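Side-chain contacts in transcriptional regulator, GntR family (Thermotoga maritima, PDB 3SXM), which probably regulates transcription by binding specific DNA sequences, this piece being its metal-binding all-helical FCD domain, here without metal: residues E34-I39 and E108-G113; E53-S58 and L88-N93. The protein carries 3 engineered substitutions. One frame throughout, in Å; residues are numbered along the deposited sequence. Where two conformers were deposited one is given.

Both contacts lie in the all-helical FCD domain, their centres about 20 Å apart, and they share neighbours: helix 51-68 supplies one side of contact 2 and also packs on Leu36 and Ile110 of contact 1. Contact 1 is partly buried and wholly apolar across the gap, joining the start of helix 34-44 to the end of helix 96-111 about 14 Å from the centre of the chain. Contact 2, closer to that centre at about 10 Å, is nonetheless a surface contact, made by Arg90, the Phe55 ring, the Asp56 carbonyl and a bridging water, beside zinc-binding residues that hold no metal here. Ile39 CG2 of 34-39 meets Ser58 CB of 53-58 at 4.0 Å, so the two touch directly.

Contact 1: residues E34-I39 and E108-G113; sequences EELLEI and ERIISG. With BCT (bicarbonate ion), chain C.
Leu36 and Leu37 lean from the first turn of helix 34-44 onto Ile110 and Ile111 in the last turn of helix 96-111, a helix-to-helix packing in the FCD domain. The bumps are branch methyls. Leu36 CD2 lies in the notch between two successive isoleucines, against Ile110 CG2 at 3.7 Å and more loosely against Ile111 CG1. With CG anti to the backbone N (chi1 -176°), Leu36 points its branched end across the gap, while Leu62 and Leu65 of helix 51-68 also pack on it. Leu37 works further out: its CD2 rests against the Ile111 CD1 methyl at 3.8 Å, and the two side chains cross at a slant on the more exposed side. Ile110, on the buried side, also touches Phe66, Ala118 and Phe27. No hydrogen bond spans the gap. Gly113 has a positive phi of 89° and ends the helix in a Schellman motif, with its N bonded to Ile110 O. At the N-terminal end of 34-39 a bicarbonate, probably from the crystallisation liquor, sits on the start of helix 34-44, where Glu34 N donates to its O1 at 2.9 Å and Glu35 N to its O3 at 3.1 Å.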
loop_
_atom_site.group_PDB
_atom_site.type_symbol
_atom_site.label_atom_id
_atom_site.label_comp_id
_atom_site.label_asym_id
_atom_site.label_seq_id
_atom_site.Cartn_x
_atom_site.Cartn_y
_atom_site.Cartn_z
ATOM N N GLU A 34 2.604 7.965 22.401
ATOM C CA GLU A 34 3.579 7.752 23.478
ATOM C C GLU A 34 4.590 6.736 23.008
ATOM O O GLU A 34 5.801 6.872 23.354
ATOM C CB GLU A 34 2.868 7.286 24.731
ATOM C CG GLU A 34 1.933 8.352 25.291
ATOM C CD GLU A 34 1.192 7.912 26.549
ATOM O OE1 GLU A 34 1.282 6.725 26.931
ATOM O OE2 GLU A 34 0.538 8.781 27.164
ATOM N N GLU A 35 4.164 5.766 22.198
ATOM C CA GLU A 35 5.074 4.711 21.752
ATOM C C GLU A 35 6.222 5.321 20.969
ATOM O O GLU A 35 7.368 4.911 21.144
ATOM C CB GLU A 35 4.326 3.679 20.885
ATOM C CG GLU A 35 5.185 2.676 20.052
ATOM C CD GLU A 35 5.693 1.525 20.880
ATOM O OE1 GLU A 35 5.652 1.680 22.108
ATOM O OE2 GLU A 35 6.129 0.477 20.327
ATOM N N LEU A 36 5.953 6.311 20.146
ATOM C CA LEU A 36 6.994 6.916 19.324
ATOM C C LEU A 36 8.075 7.491 20.216
ATOM O O LEU A 36 9.269 7.339 19.949
ATOM C CB LEU A 36 6.412 8.017 18.454
ATOM C CG LEU A 36 7.362 8.679 17.469
ATOM C CD1 LEU A 36 7.835 7.703 16.437
ATOM C CD2 LEU A 36 6.811 9.973 16.820
ATOM N N LEU A 37 7.674 8.166 21.272
ATOM C CA LEU A 37 8.632 8.728 22.203
ATOM C C LEU A 37 9.394 7.693 23.030
ATOM O O LEU A 37 10.586 7.883 23.332
ATOM C CB LEU A 37 7.908 9.705 23.119
ATOM C CG LEU A 37 7.253 10.896 22.437
ATOM C CD1 LEU A 37 6.617 11.768 23.492
ATOM C CD2 LEU A 37 8.298 11.723 21.678
ATOM N N GLU A 38 8.740 6.609 23.411
ATOM C CA GLU A 38 9.429 5.527 24.106
ATOM C C GLU A 38 10.522 4.927 23.186
ATOM O O GLU A 38 11.620 4.599 23.653
ATOM C CB GLU A 38 8.473 4.402 24.457
ATOM C CG GLU A 38 7.530 4.697 25.573
ATOM C CD GLU A 38 6.674 3.497 25.923
ATOM O OE1 GLU A 38 7.106 2.348 25.652
ATOM O OE2 GLU A 38 5.578 3.711 26.481
ATOM N N ILE A 39 10.226 4.816 21.915
ATOM C CA ILE A 39 11.196 4.283 20.934
ATOM C C ILE A 39 12.326 5.266 20.798
ATOM O O ILE A 39 13.482 4.895 20.863
ATOM C CB ILE A 39 10.569 4.034 19.583
ATOM C CG1 ILE A 39 9.526 2.891 19.673
ATOM C CG2 ILE A 39 11.619 3.733 18.539
ATOM C CD1 ILE A 39 8.622 2.801 18.443
ATOM N N GLU A 108 12.741 12.327 14.658
ATOM C CA GLU A 108 12.784 13.754 14.994
ATOM C C GLU A 108 12.028 14.556 13.953
ATOM O O GLU A 108 11.364 15.528 14.289
ATOM C CB GLU A 108 14.210 14.231 15.151
ATOM C CG GLU A 108 14.387 15.728 15.358
ATOM C CD GLU A 108 13.716 16.281 16.561
ATOM O OE1 GLU A 108 13.634 15.538 17.568
ATOM O OE2 GLU A 108 13.275 17.464 16.480
ATOM N N ARG A 109 12.069 14.129 12.686
ATOM C CA ARG A 109 11.281 14.816 11.632
ATOM C C ARG A 109 9.811 14.709 11.953
ATOM O O ARG A 109 9.041 15.654 11.776
ATOM C CB ARG A 109 11.584 14.259 10.241
ATOM C CG ARG A 109 13.013 14.607 9.753
ATOM C CD ARG A 109 13.265 14.155 8.330
ATOM N NE ARG A 109 14.686 14.314 7.950
ATOM C CZ ARG A 109 15.167 14.159 6.734
ATOM N NH1 ARG A 109 14.371 13.834 5.732
ATOM N NH2 ARG A 109 16.458 14.280 6.521
ATOM N N ILE A 110 9.383 13.533 12.354
ATOM C CA ILE A 110 7.987 13.313 12.727
ATOM C C ILE A 110 7.590 14.215 13.908
ATOM O O ILE A 110 6.557 14.957 13.838
ATOM C CB ILE A 110 7.683 11.816 13.053
ATOM C CG1 ILE A 110 7.906 10.927 11.823
ATOM C CG2 ILE A 110 6.265 11.685 13.591
ATOM C CD1 ILE A 110 7.886 9.433 12.172
ATOM N N ILE A 111 8.319 14.147 14.985
ATOM C CA ILE A 111 8.045 14.956 16.160
ATOM C C ILE A 111 8.026 16.433 15.890
ATOM O O ILE A 111 7.272 17.140 16.465
ATOM C CB ILE A 111 9.145 14.781 17.176
ATOM C CG1 ILE A 111 9.099 13.410 17.761
ATOM C CG2 ILE A 111 9.038 15.794 18.246
ATOM C CD1 ILE A 111 10.225 13.220 18.731
ATOM N N SER A 112 8.892 16.898 15.039
ATOM C CA SER A 112 8.977 18.320 14.766
ATOM C C SER A 112 7.935 18.812 13.730
ATOM O O SER A 112 7.855 20.006 13.417
ATOM C CB SER A 112 10.393 18.683 14.348
ATOM O OG SER A 112 10.645 18.173 13.083
ATOM N N GLY A 113 7.125 17.903 13.204
ATOM C CA GLY A 113 6.047 18.275 12.296
ATOM C C GLY A 113 6.406 18.329 10.825
ATOM O O GLY A 113 5.631 18.827 9.990
HETATM C C BCT C . -0.003 5.525 22.104
HETATM O O1 BCT C . -0.085 6.759 22.449
HETATM O O2 BCT C . -0.950 5.136 21.182
HETATM O O3 BCT C . 1.230 4.942 21.830
#

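Contact 2: residues E53-S58 and L88-N93; sequences EIFDDS and LVRHLN
Asp56 and Arg90 come closest in backbone, 9.7 Å between their CA atoms, where helix 51-68 faces the end of helix 73-90 and the type I turn from Arg90 to Asn93. Side chains must bridge such a gap, and Arg90 does most of it. Its chain bends at chi3 (-65°) and brings the guanidinium alongside Phe55 and the carbonyl of Asp56. NH1 lies 3.6 Å from Asp56 O, with that oxygen at the edge of the guanidinium and in its plane, too far to count as a hydrogen bond. A water makes the link instead, donating to Asp56 O at 2.8 Å and accepting from Arg90 NH2 at 3.0 Å. Phe55 CE2 is 3.9 Å from NH1, the ring and guanidinium planes being 32° apart, and Tyr96 meets the same ring. The firmer grips on Arg90 are salt bridges: NH1 to Asp59 OD2 and NH2 to Asp87 OD1. When zinc is bound to this protein, Asp59 shares one site with His63, His103 and His125, while Asp56 and His91 serve another. With no metal here, the positive charge of Arg90 is held between Asp59 and Asp87, where it may offset part of the negative charge around the zinc-binding residues.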
loop_
_atom_site.group_PDB
_atom_site.type_symbol
_atom_site.label_atom_id
_atom_site.label_comp_id
_atom_site.label_asym_id
_atom_site.label_seq_id
_atom_site.Cartn_x
_atom_site.Cartn_y
_atom_site.Cartn_z
ATOM N N GLU A 53 21.626 -3.996 20.406
ATOM C CA GLU A 53 20.527 -4.087 21.367
ATOM C C GLU A 53 19.497 -2.998 21.098
ATOM O O GLU A 53 18.263 -3.223 21.161
ATOM C CB GLU A 53 21.105 -3.985 22.788
ATOM C CG GLU A 53 20.093 -4.161 23.899
ATOM C CD GLU A 53 20.695 -3.966 25.290
ATOM O OE1 GLU A 53 21.842 -4.420 25.549
ATOM O OE2 GLU A 53 20.002 -3.342 26.124
ATOM N N ILE A 54 19.941 -1.817 20.740
ATOM C CA ILE A 54 19.004 -0.752 20.475
ATOM C C ILE A 54 18.165 -1.125 19.232
ATOM O O ILE A 54 16.974 -0.911 19.193
ATOM C CB ILE A 54 19.765 0.588 20.225
ATOM C CG1 ILE A 54 20.349 1.136 21.522
ATOM C CG2 ILE A 54 18.877 1.602 19.654
ATOM C CD1 ILE A 54 21.350 2.246 21.355
ATOM N N PHE A 55 18.809 -1.681 18.227
ATOM C CA PHE A 55 18.175 -1.939 16.948
ATOM C C PHE A 55 16.984 -2.908 16.912
ATOM O O PHE A 55 15.933 -2.518 16.541
ATOM C CB PHE A 55 19.177 -2.352 15.869
ATOM C CG PHE A 55 18.545 -2.663 14.516
ATOM C CD1 PHE A 55 18.405 -1.696 13.572
ATOM C CD2 PHE A 55 18.062 -3.913 14.231
ATOM C CE1 PHE A 55 17.819 -1.966 12.367
ATOM C CE2 PHE A 55 17.484 -4.188 13.022
ATOM C CZ PHE A 55 17.383 -3.216 12.094
ATOM N N ASP A 56 17.238 -4.171 17.244
ATOM C CA ASP A 56 16.241 -5.225 17.116
ATOM C C ASP A 56 14.883 -4.756 17.607
ATOM O O ASP A 56 13.906 -4.749 16.857
ATOM C CB ASP A 56 16.677 -6.464 17.900
ATOM C CG ASP A 56 18.081 -6.913 17.546
ATOM O OD1 ASP A 56 18.437 -6.867 16.350
ATOM O OD2 ASP A 56 18.828 -7.313 18.464
ATOM N N ASP A 57 14.827 -4.369 18.875
ATOM C CA ASP A 57 13.583 -3.922 19.477
ATOM C C ASP A 57 13.038 -2.689 18.766
ATOM O O ASP A 57 11.887 -2.675 18.329
ATOM C CB ASP A 57 13.792 -3.614 20.961
ATOM C CG ASP A 57 12.528 -3.127 21.639
ATOM O OD1 ASP A 57 12.011 -3.843 22.522
ATOM O OD2 ASP A 57 12.049 -2.028 21.290
ATOM N N SER A 58 13.861 -1.649 18.664
ATOM C CA SER A 58 13.382 -0.350 18.130
ATOM C C SER A 58 12.899 -0.424 16.696
ATOM O O SER A 58 11.916 0.215 16.351
ATOM C CB SER A 58 14.369 0.840 18.266
ATOM O OG SER A 58 15.568 0.656 17.520
ATOM N N LEU A 88 13.179 -11.798 7.797
ATOM C CA LEU A 88 14.221 -12.564 7.084
ATOM C C LEU A 88 15.101 -11.574 6.344
ATOM O O LEU A 88 16.362 -11.619 6.439
ATOM C CB LEU A 88 13.566 -13.568 6.135
ATOM C CG LEU A 88 14.413 -14.441 5.255
ATOM C CD1 LEU A 88 13.608 -15.489 4.612
ATOM C CD2 LEU A 88 15.259 -13.777 4.198
ATOM N N VAL A 89 14.469 -10.676 5.570
ATOM C CA VAL A 89 15.223 -9.709 4.789
ATOM C C VAL A 89 16.075 -8.810 5.671
ATOM O O VAL A 89 17.272 -8.535 5.355
ATOM C CB VAL A 89 14.310 -8.913 3.781
ATOM C CG1 VAL A 89 15.081 -7.791 3.169
ATOM C CG2 VAL A 89 13.786 -9.873 2.782
ATOM N N ARG A 90 15.579 -8.406 6.825
ATOM C CA ARG A 90 16.337 -7.578 7.739
ATOM C C ARG A 90 17.607 -8.267 8.160
ATOM O O ARG A 90 18.607 -7.662 8.318
ATOM C CB ARG A 90 15.601 -7.289 9.077
ATOM C CG ARG A 90 14.363 -6.580 9.125
ATOM C CD ARG A 90 14.098 -6.031 10.597
ATOM N NE ARG A 90 13.908 -7.044 11.648
ATOM C CZ ARG A 90 13.749 -6.767 12.940
ATOM N NH1 ARG A 90 13.795 -5.534 13.348
ATOM N NH2 ARG A 90 13.544 -7.726 13.820
ATOM N N HIS A 91 17.489 -9.530 8.430
ATOM C CA HIS A 91 18.623 -10.294 8.954
ATOM C C HIS A 91 19.689 -10.668 7.901
ATOM O O HIS A 91 20.759 -11.230 8.231
ATOM C CB HIS A 91 18.129 -11.545 9.682
ATOM C CG HIS A 91 17.603 -11.282 11.051
ATOM N ND1 HIS A 91 16.312 -10.867 11.325
ATOM C CD2 HIS A 91 18.233 -11.368 12.250
ATOM C CE1 HIS A 91 16.182 -10.692 12.631
ATOM N NE2 HIS A 91 17.316 -11.015 13.209
ATOM N N LEU A 92 19.464 -10.300 6.650
ATOM C CA LEU A 92 20.411 -10.636 5.590
ATOM C C LEU A 92 21.615 -9.802 5.662
ATOM O O LEU A 92 22.678 -10.232 5.197
ATOM C CB LEU A 92 19.800 -10.452 4.194
ATOM C CG LEU A 92 18.725 -11.470 3.862
ATOM C CD1 LEU A 92 18.078 -11.103 2.488
ATOM C CD2 LEU A 92 19.228 -12.921 3.866
ATOM N N ASN A 93 21.527 -8.615 6.220
ATOM C CA ASN A 93 22.651 -7.701 6.246
ATOM C C ASN A 93 22.579 -6.837 7.475
ATOM O O ASN A 93 21.616 -6.238 7.709
ATOM C CB ASN A 93 22.634 -6.844 4.997
ATOM C CG ASN A 93 23.857 -5.948 4.870
ATOM O OD1 ASN A 93 23.746 -4.759 4.731
ATOM N ND2 ASN A 93 24.995 -6.532 4.882
HETATM O O HOH W 1 12.663 -7.259 16.606
#